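Local atomic coordinates of macrophomate synthase intermolecular Diels-Alderase (Macrophoma commelinae, PDB entry 1IZC), a protein that belongs to the HpcH/HpaI aldolase/citrate lyase family of TIM-barrel enzymes and binds a magnesium ion together with pyruvic acid. Residues A[178-190]-A[202-216]. The protein carries 1 engineered substitution. Sequence-based numbering, arbitrary orientation.
Sequences VCIIPQIESVKGV and IHGLMFGPGDYMIDA. With MG (magnesium ion), chain B; PYR (pyruvic acid), chain C.
Glu185 and Asp211 meet at a magnesium ion: OE1 of Glu185 and OD2 of Asp211 each lie 2.1 Å from the metal, their carboxylate planes 61° apart. Pyruvic acid chelates the ion through O and O3, and two waters complete six ligands; Gly210 N and Asp211 N, at the start of helix 209-215, hold its carboxylate. Glu185 OE2 also accepts from His125 N, and Asp211 OD1 from Phe149 N of a second subunit. Behind the site run neighbouring parallel strands of the TIM barrel, 179-184 and 205-207. Ile184 N donates to Met206 O at 2.7 Å, and Ile184 O accepts from Gly208 N. That same O sits over one face of the Phe207 ring, 3.5 Å from CD1, while CG2 of Val190 reaches the ring edge. Near the N-terminal end of strand 179-184, His203 ND1 takes Ile180 N in its ring plane at 3.0 Å.

The solvent side lies where helix 187-191 begins beside the last turn of helix 209-215. Asp215, its chi1 of -169° swinging CG away from its own N, brings the anti lone pair of OD2 to Val187 N at 2.7 Å; a water bridges OD2 to exposed Lys188's N. Metal and helix start together probably offset the negative charge gathered at the barrel's C-terminal end.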
ATOM      1  N   VAL A 178      22.636 -14.708  15.057  1.00 10.09           N
ATOM      2  CA  VAL A 178      21.495 -15.413  14.471  1.00 11.49           C
ATOM      3  C   VAL A 178      21.340 -16.879  14.857  1.00 11.38           C
ATOM      4  O   VAL A 178      22.312 -17.641  14.847  1.00 10.87           O
ATOM      5  CB  VAL A 178      21.532 -15.277  12.932  1.00 12.66           C
ATOM      6  CG1 VAL A 178      20.373 -16.051  12.302  1.00 13.24           C
ATOM      7  CG2 VAL A 178      21.446 -13.790  12.546  1.00 11.43           C
ATOM      8  N   CYS A 179      20.100 -17.259  15.161  1.00  8.47           N
ATOM      9  CA  CYS A 179      19.766 -18.620  15.597  1.00  6.04           C
ATOM     10  C   CYS A 179      18.821 -19.379  14.672  1.00 10.41           C
ATOM     11  O   CYS A 179      17.971 -18.777  13.996  1.00  9.62           O
ATOM     12  CB  CYS A 179      19.126 -18.573  16.985  1.00 11.77           C
ATOM     13  SG  CYS A 179      20.140 -17.785  18.258  1.00 14.11           S
ATOM     14  N   ILE A 180      18.975 -20.706  14.664  1.00  8.47           N
ATOM     15  CA  ILE A 180      18.137 -21.600  13.870  1.00 11.51           C
ATOM     16  C   ILE A 180      17.347 -22.487  14.834  1.00 12.35           C
ATOM     17  O   ILE A 180      17.917 -23.118  15.736  1.00 11.40           O
ATOM     18  CB  ILE A 180      18.962 -22.516  12.924  1.00 17.00           C
ATOM     19  CG1 ILE A 180      19.771 -21.690  11.945  1.00 28.49           C
ATOM     20  CG2 ILE A 180      18.022 -23.398  12.119  1.00 21.47           C
ATOM     21  CD1 ILE A 180      20.445 -22.535  10.857  1.00 35.62           C
ATOM     22  N   ILE A 181      16.031 -22.518  14.638  1.00  9.08           N
ATOM     23  CA  ILE A 181      15.121 -23.285  15.470  1.00 10.61           C
ATOM     24  C   ILE A 181      14.208 -24.193  14.637  1.00 12.66           C
ATOM     25  O   ILE A 181      13.233 -23.728  14.037  1.00 10.25           O
ATOM     26  CB  ILE A 181      14.218 -22.341  16.314  1.00 10.43           C
ATOM     27  CG1 ILE A 181      15.085 -21.446  17.203  1.00 12.36           C
ATOM     28  CG2 ILE A 181      13.261 -23.146  17.208  1.00 10.64           C
ATOM     29  CD1 ILE A 181      15.347 -20.069  16.604  1.00 15.31           C
ATOM     30  N   PRO A 182      14.520 -25.495  14.581  1.00 10.42           N
ATOM     31  CA  PRO A 182      13.670 -26.407  13.806  1.00 10.30           C
ATOM     32  C   PRO A 182      12.354 -26.590  14.544  1.00 11.34           C
ATOM     33  O   PRO A 182      12.336 -26.610  15.772  1.00 12.34           O
ATOM     34  CB  PRO A 182      14.454 -27.718  13.816  1.00 12.56           C
ATOM     35  CG  PRO A 182      15.886 -27.280  13.987  1.00 11.99           C
ATOM     36  CD  PRO A 182      15.761 -26.166  15.009  1.00  9.93           C
ATOM     37  N   GLN A 183      11.260 -26.727  13.801  1.00 10.90           N
ATOM     38  CA  GLN A 183       9.972 -26.975  14.423  1.00 10.72           C
ATOM     39  C   GLN A 183       9.561 -28.398  14.043  1.00 11.44           C
ATOM     40  O   GLN A 183       9.544 -28.763  12.863  1.00 14.70           O
ATOM     41  CB  GLN A 183       8.936 -25.952  13.951  1.00 12.61           C
ATOM     42  CG  GLN A 183       7.561 -26.230  14.484  1.00 17.02           C
ATOM     43  CD  GLN A 183       6.614 -25.076  14.267  1.00 12.73           C
ATOM     44  OE1 GLN A 183       6.775 -24.286  13.332  1.00 15.96           O
ATOM     45  NE2 GLN A 183       5.608 -24.979  15.122  1.00 15.76           N
ATOM     46  N   ILE A 184       9.268 -29.201  15.061  1.00 10.51           N
ATOM     47  CA  ILE A 184       8.873 -30.603  14.906  1.00 11.43           C
ATOM     48  C   ILE A 184       7.355 -30.661  15.004  1.00 11.14           C
ATOM     49  O   ILE A 184       6.776 -30.345  16.048  1.00 13.09           O
ATOM     50  CB  ILE A 184       9.494 -31.458  16.039  1.00 12.37           C
ATOM     51  CG1 ILE A 184      11.017 -31.329  16.012  1.00 13.15           C
ATOM     52  CG2 ILE A 184       9.093 -32.925  15.883  1.00 13.24           C
ATOM     53  CD1 ILE A 184      11.667 -31.912  14.771  1.00 13.44           C
ATOM     54  N   GLU A 185       6.701 -31.083  13.930  1.00 10.04           N
ATOM     55  CA  GLU A 185       5.245 -31.087  13.943  1.00 13.76           C
ATOM     56  C   GLU A 185       4.612 -32.135  13.050  1.00 13.91           C
ATOM     57  O   GLU A 185       3.559 -31.913  12.446  1.00 14.39           O
ATOM     58  CB  GLU A 185       4.741 -29.700  13.571  1.00 15.71           C
ATOM     59  CG  GLU A 185       5.336 -29.131  12.308  1.00 15.49           C
ATOM     60  CD  GLU A 185       4.926 -27.686  12.116  1.00 20.00           C
ATOM     61  OE1 GLU A 185       3.896 -27.321  12.698  1.00 15.02           O
ATOM     62  OE2 GLU A 185       5.610 -26.928  11.399  1.00 15.99           O
ATOM     63  N   SER A 186       5.259 -33.286  12.972  1.00 10.94           N
ATOM     64  CA  SER A 186       4.728 -34.382  12.178  1.00 12.04           C
ATOM     65  C   SER A 186       5.191 -35.686  12.802  1.00 16.21           C
ATOM     66  O   SER A 186       6.135 -35.703  13.593  1.00 13.48           O
ATOM     67  CB  SER A 186       5.217 -34.308  10.733  1.00 13.22           C
ATOM     68  OG  SER A 186       6.620 -34.485  10.647  1.00 13.50           O
ATOM     69  N   VAL A 187       4.523 -36.775  12.441  1.00 15.24           N
ATOM     70  CA  VAL A 187       4.895 -38.086  12.963  1.00 17.69           C
ATOM     71  C   VAL A 187       6.332 -38.418  12.573  1.00 15.84           C
ATOM     72  O   VAL A 187       7.115 -38.896  13.400  1.00 17.43           O
ATOM     73  CB  VAL A 187       3.938 -39.180  12.434  1.00 19.63           C
ATOM     74  CG1 VAL A 187       4.468 -40.566  12.791  1.00 18.82           C
ATOM     75  CG2 VAL A 187       2.556 -38.978  13.037  1.00 20.58           C
ATOM     76  N   LYS A 188       6.693 -38.169  11.319  1.00 13.41           N
ATOM     77  CA  LYS A 188       8.056 -38.453  10.877  1.00 15.74           C
ATOM     78  C   LYS A 188       9.061 -37.557  11.600  1.00 15.54           C
ATOM     79  O   LYS A 188      10.192 -37.972  11.867  1.00 17.13           O
ATOM     80  CB  LYS A 188       8.182 -38.258   9.363  1.00 18.84           C
ATOM     81  CG  LYS A 188       7.516 -39.356   8.546  1.00 25.68           C
ATOM     82  CD  LYS A 188       7.856 -39.221   7.065  1.00 34.24           C
ATOM     83  CE  LYS A 188       7.327 -40.409   6.267  1.00 38.23           C
ATOM     84  NZ  LYS A 188       7.625 -40.291   4.809  1.00 47.93           N
ATOM     85  N   GLY A 189       8.651 -36.327  11.911  1.00 14.61           N
ATOM     86  CA  GLY A 189       9.545 -35.418  12.613  1.00 11.69           C
ATOM     87  C   GLY A 189       9.856 -35.939  14.009  1.00 14.10           C
ATOM     88  O   GLY A 189      11.004 -35.930  14.461  1.00 13.52           O
ATOM     89  N   VAL A 190       8.820 -36.393  14.696  1.00 14.62           N
ATOM     90  CA  VAL A 190       8.975 -36.935  16.036  1.00 16.42           C
ATOM     91  C   VAL A 190       9.818 -38.209  15.979  1.00 18.35           C
ATOM     92  O   VAL A 190      10.686 -38.436  16.824  1.00 16.39           O
ATOM     93  CB  VAL A 190       7.589 -37.228  16.652  1.00 15.72           C
ATOM     94  CG1 VAL A 190       7.731 -38.095  17.910  1.00 19.77           C
ATOM     95  CG2 VAL A 190       6.904 -35.907  17.003  1.00 15.06           C
ATOM     96  N   ILE A 202      22.009 -26.238  15.528  1.00 11.98           N
ATOM     97  CA  ILE A 202      20.798 -25.615  16.059  1.00 10.73           C
ATOM     98  C   ILE A 202      20.899 -24.963  17.424  1.00 10.15           C
ATOM     99  O   ILE A 202      21.758 -25.313  18.233  1.00 11.85           O
ATOM    100  CB  ILE A 202      19.617 -26.604  16.034  1.00 11.09           C
ATOM    101  CG1 ILE A 202      19.775 -27.693  17.104  1.00  9.67           C
ATOM    102  CG2 ILE A 202      19.548 -27.249  14.656  1.00 11.13           C
ATOM    103  CD1 ILE A 202      18.519 -28.562  17.270  1.00 11.32           C
ATOM    104  N   HIS A 203      20.002 -24.007  17.671  1.00  9.30           N
ATOM    105  CA  HIS A 203      19.998 -23.240  18.916  1.00  9.99           C
ATOM    106  C   HIS A 203      18.703 -23.301  19.695  1.00 10.50           C
ATOM    107  O   HIS A 203      18.580 -22.693  20.771  1.00 11.10           O
ATOM    108  CB  HIS A 203      20.330 -21.784  18.594  1.00 12.44           C
ATOM    109  CG  HIS A 203      21.521 -21.642  17.699  1.00 12.84           C
ATOM    110  ND1 HIS A 203      21.414 -21.364  16.352  1.00 10.71           N
ATOM    111  CD2 HIS A 203      22.838 -21.848  17.939  1.00 12.56           C
ATOM    112  CE1 HIS A 203      22.614 -21.410  15.800  1.00 14.81           C
ATOM    113  NE2 HIS A 203      23.496 -21.704  16.740  1.00 14.91           N
ATOM    114  N   GLY A 204      17.735 -24.034  19.162  1.00 10.54           N
ATOM    115  CA  GLY A 204      16.459 -24.157  19.839  1.00  9.32           C
ATOM    116  C   GLY A 204      15.606 -25.194  19.134  1.00  8.45           C
ATOM    117  O   GLY A 204      15.930 -25.601  18.026  1.00 10.72           O
ATOM    118  N   LEU A 205      14.534 -25.627  19.783  1.00  9.00           N
ATOM    119  CA  LEU A 205      13.610 -26.600  19.192  1.00 10.59           C
ATOM    120  C   LEU A 205      12.187 -26.199  19.556  1.00 11.39           C
ATOM    121  O   LEU A 205      11.923 -25.797  20.691  1.00 13.16           O
ATOM    122  CB  LEU A 205      13.877 -28.015  19.714  1.00  9.66           C
ATOM    123  CG  LEU A 205      14.986 -28.783  18.993  1.00 14.95           C
ATOM    124  CD1 LEU A 205      15.290 -30.070  19.754  1.00 18.77           C
ATOM    125  CD2 LEU A 205      14.556 -29.082  17.554  1.00 14.10           C
ATOM    126  N   MET A 206      11.279 -26.323  18.597  1.00 10.24           N
ATOM    127  CA  MET A 206       9.881 -25.968  18.825  1.00  9.88           C
ATOM    128  C   MET A 206       8.995 -27.113  18.370  1.00 11.37           C
ATOM    129  O   MET A 206       9.335 -27.817  17.431  1.00 10.64           O
ATOM    130  CB  MET A 206       9.519 -24.708  18.026  1.00 10.29           C
ATOM    131  CG  MET A 206       8.075 -24.241  18.188  1.00 13.84           C
ATOM    132  SD  MET A 206       7.796 -22.768  17.179  1.00 18.46           S
ATOM    133  CE  MET A 206       8.463 -21.464  18.266  1.00 34.52           C
ATOM    134  N   PHE A 207       7.853 -27.285  19.033  1.00 12.26           N
ATOM    135  CA  PHE A 207       6.916 -28.341  18.658  1.00 13.99           C
ATOM    136  C   PHE A 207       5.683 -27.658  18.068  1.00 13.58           C
ATOM    137  O   PHE A 207       5.369 -26.520  18.422  1.00 17.67           O
ATOM    138  CB  PHE A 207       6.495 -29.150  19.886  1.00 14.73           C
ATOM    139  CG  PHE A 207       5.921 -30.511  19.559  1.00 19.02           C
ATOM    140  CD1 PHE A 207       6.757 -31.600  19.350  1.00 15.28           C
ATOM    141  CD2 PHE A 207       4.545 -30.700  19.457  1.00 16.81           C
ATOM    142  CE1 PHE A 207       6.231 -32.865  19.044  1.00 16.80           C
ATOM    143  CE2 PHE A 207       4.017 -31.961  19.153  1.00 16.34           C
ATOM    144  CZ  PHE A 207       4.862 -33.039  18.947  1.00 17.29           C
ATOM    145  N   GLY A 208       5.012 -28.343  17.148  1.00 13.44           N
ATOM    146  CA  GLY A 208       3.795 -27.807  16.561  1.00 13.04           C
ATOM    147  C   GLY A 208       2.702 -28.800  16.930  1.00 14.08           C
ATOM    148  O   GLY A 208       2.445 -29.725  16.171  1.00 13.92           O
ATOM    149  N   PRO A 209       2.040 -28.630  18.086  1.00 15.86           N
ATOM    150  CA  PRO A 209       0.982 -29.552  18.529  1.00 17.09           C
ATOM    151  C   PRO A 209      -0.160 -29.762  17.537  1.00 17.87           C
ATOM    152  O   PRO A 209      -0.599 -30.885  17.310  1.00 15.96           O
ATOM    153  CB  PRO A 209       0.470 -28.924  19.826  1.00 18.31           C
ATOM    154  CG  PRO A 209       1.533 -27.948  20.240  1.00 26.51           C
ATOM    155  CD  PRO A 209       2.129 -27.450  18.965  1.00 15.42           C
ATOM    156  N   GLY A 210      -0.654 -28.666  16.972  1.00 18.59           N
ATOM    157  CA  GLY A 210      -1.759 -28.750  16.034  1.00 17.90           C
ATOM    158  C   GLY A 210      -1.450 -29.587  14.812  1.00 18.41           C
ATOM    159  O   GLY A 210      -2.157 -30.561  14.523  1.00 16.25           O
ATOM    160  N   ASP A 211      -0.405 -29.210  14.079  1.00 14.50           N
ATOM    161  CA  ASP A 211      -0.049 -29.974  12.899  1.00 13.60           C
ATOM    162  C   ASP A 211       0.302 -31.405  13.277  1.00 14.37           C
ATOM    163  O   ASP A 211      -0.033 -32.330  12.549  1.00 13.85           O
ATOM    164  CB  ASP A 211       1.108 -29.322  12.140  1.00 13.88           C
ATOM    165  CG  ASP A 211       0.631 -28.224  11.194  1.00 18.60           C
ATOM    166  OD1 ASP A 211      -0.471 -28.365  10.625  1.00 19.75           O
ATOM    167  OD2 ASP A 211       1.353 -27.231  11.005  1.00 15.76           O
ATOM    168  N   TYR A 212       0.964 -31.595  14.417  1.00 13.42           N
ATOM    169  CA  TYR A 212       1.313 -32.955  14.823  1.00 13.34           C
ATOM    170  C   TYR A 212       0.053 -33.796  15.018  1.00 12.94           C
ATOM    171  O   TYR A 212      -0.059 -34.900  14.476  1.00 16.60           O
ATOM    172  CB  TYR A 212       2.110 -32.963  16.129  1.00 13.01           C
ATOM    173  CG  TYR A 212       2.278 -34.372  16.665  1.00 13.68           C
ATOM    174  CD1 TYR A 212       3.201 -35.254  16.096  1.00 14.15           C
ATOM    175  CD2 TYR A 212       1.435 -34.851  17.664  1.00 16.71           C
ATOM    176  CE1 TYR A 212       3.274 -36.595  16.511  1.00 14.47           C
ATOM    177  CE2 TYR A 212       1.495 -36.184  18.086  1.00 18.26           C
ATOM    178  CZ  TYR A 212       2.410 -37.045  17.506  1.00 15.99           C
ATOM    179  OH  TYR A 212       2.430 -38.372  17.899  1.00 19.73           O
ATOM    180  N   MET A 213      -0.890 -33.275  15.793  1.00 14.65           N
ATOM    181  CA  MET A 213      -2.121 -34.005  16.052  1.00 17.28           C
ATOM    182  C   MET A 213      -2.864 -34.365  14.770  1.00 18.53           C
ATOM    183  O   MET A 213      -3.375 -35.473  14.633  1.00 18.87           O
ATOM    184  CB  MET A 213      -3.023 -33.203  16.985  1.00 18.24           C
ATOM    185  CG  MET A 213      -2.456 -33.100  18.393  1.00 25.29           C
ATOM    186  SD  MET A 213      -3.582 -32.326  19.549  1.00 29.23           S
ATOM    187  CE  MET A 213      -3.155 -30.576  19.364  1.00 40.97           C
ATOM    188  N   ILE A 214      -2.914 -33.444  13.818  1.00 17.88           N
ATOM    189  CA  ILE A 214      -3.596 -33.746  12.567  1.00 16.58           C
ATOM    190  C   ILE A 214      -2.868 -34.872  11.844  1.00 17.74           C
ATOM    191  O   ILE A 214      -3.483 -35.828  11.371  1.00 17.96           O
ATOM    192  CB  ILE A 214      -3.649 -32.491  11.657  1.00 19.21           C
ATOM    193  CG1 ILE A 214      -4.515 -31.420  12.325  1.00 19.21           C
ATOM    194  CG2 ILE A 214      -4.193 -32.855  10.278  1.00 18.75           C
ATOM    195  CD1 ILE A 214      -4.543 -30.087  11.580  1.00 19.81           C
ATOM    196  N   ASP A 215      -1.545 -34.775  11.789  1.00 13.67           N
ATOM    197  CA  ASP A 215      -0.748 -35.763  11.098  1.00 17.24           C
ATOM    198  C   ASP A 215      -0.819 -37.123  11.778  1.00 16.17           C
ATOM    199  O   ASP A 215      -0.729 -38.149  11.115  1.00 16.20           O
ATOM    200  CB  ASP A 215       0.708 -35.294  11.014  1.00 17.85           C
ATOM    201  CG  ASP A 215       1.540 -36.140  10.068  1.00 23.74           C
ATOM    202  OD1 ASP A 215       1.143 -36.304   8.890  1.00 22.37           O
ATOM    203  OD2 ASP A 215       2.602 -36.640  10.496  1.00 20.91           O
ATOM    204  N   ALA A 216      -0.991 -37.112  13.095  1.00 18.80           N
ATOM    205  CA  ALA A 216      -1.055 -38.346  13.877  1.00 22.80           C
ATOM    206  C   ALA A 216      -2.465 -38.927  13.940  1.00 25.36           C
ATOM    207  O   ALA A 216      -2.677 -39.987  14.531  1.00 23.48           O
ATOM    208  CB  ALA A 216      -0.541 -38.092  15.291  1.00 18.31           C
TER
HETATM  209 MG    MG B1001       2.440 -25.899  12.253  1.00 21.80          MG
HETATM  210  C   PYR C2001       1.422 -26.028  14.964  1.00 27.01           C
HETATM  211  O   PYR C2001       1.233 -26.642  13.896  1.00 18.57           O
HETATM  212  OXT PYR C2001       0.865 -26.305  16.054  1.00 26.17           O
HETATM  213  CA  PYR C2001       2.408 -24.895  14.819  1.00 18.39           C
HETATM  214  O3  PYR C2001       2.969 -24.594  13.753  1.00 19.67           O
HETATM  215  CB  PYR C2001       2.669 -24.159  16.068  1.00 17.63           C
HETATM  216  O   HOH W   1       3.803 -25.033  10.772  1.00 14.91           O
HETATM  217  O   HOH W   2       4.677 -37.756   9.205  1.00 15.82           O
HETATM  218  O   HOH W   3       0.769 -24.406  11.893  1.00 11.36           O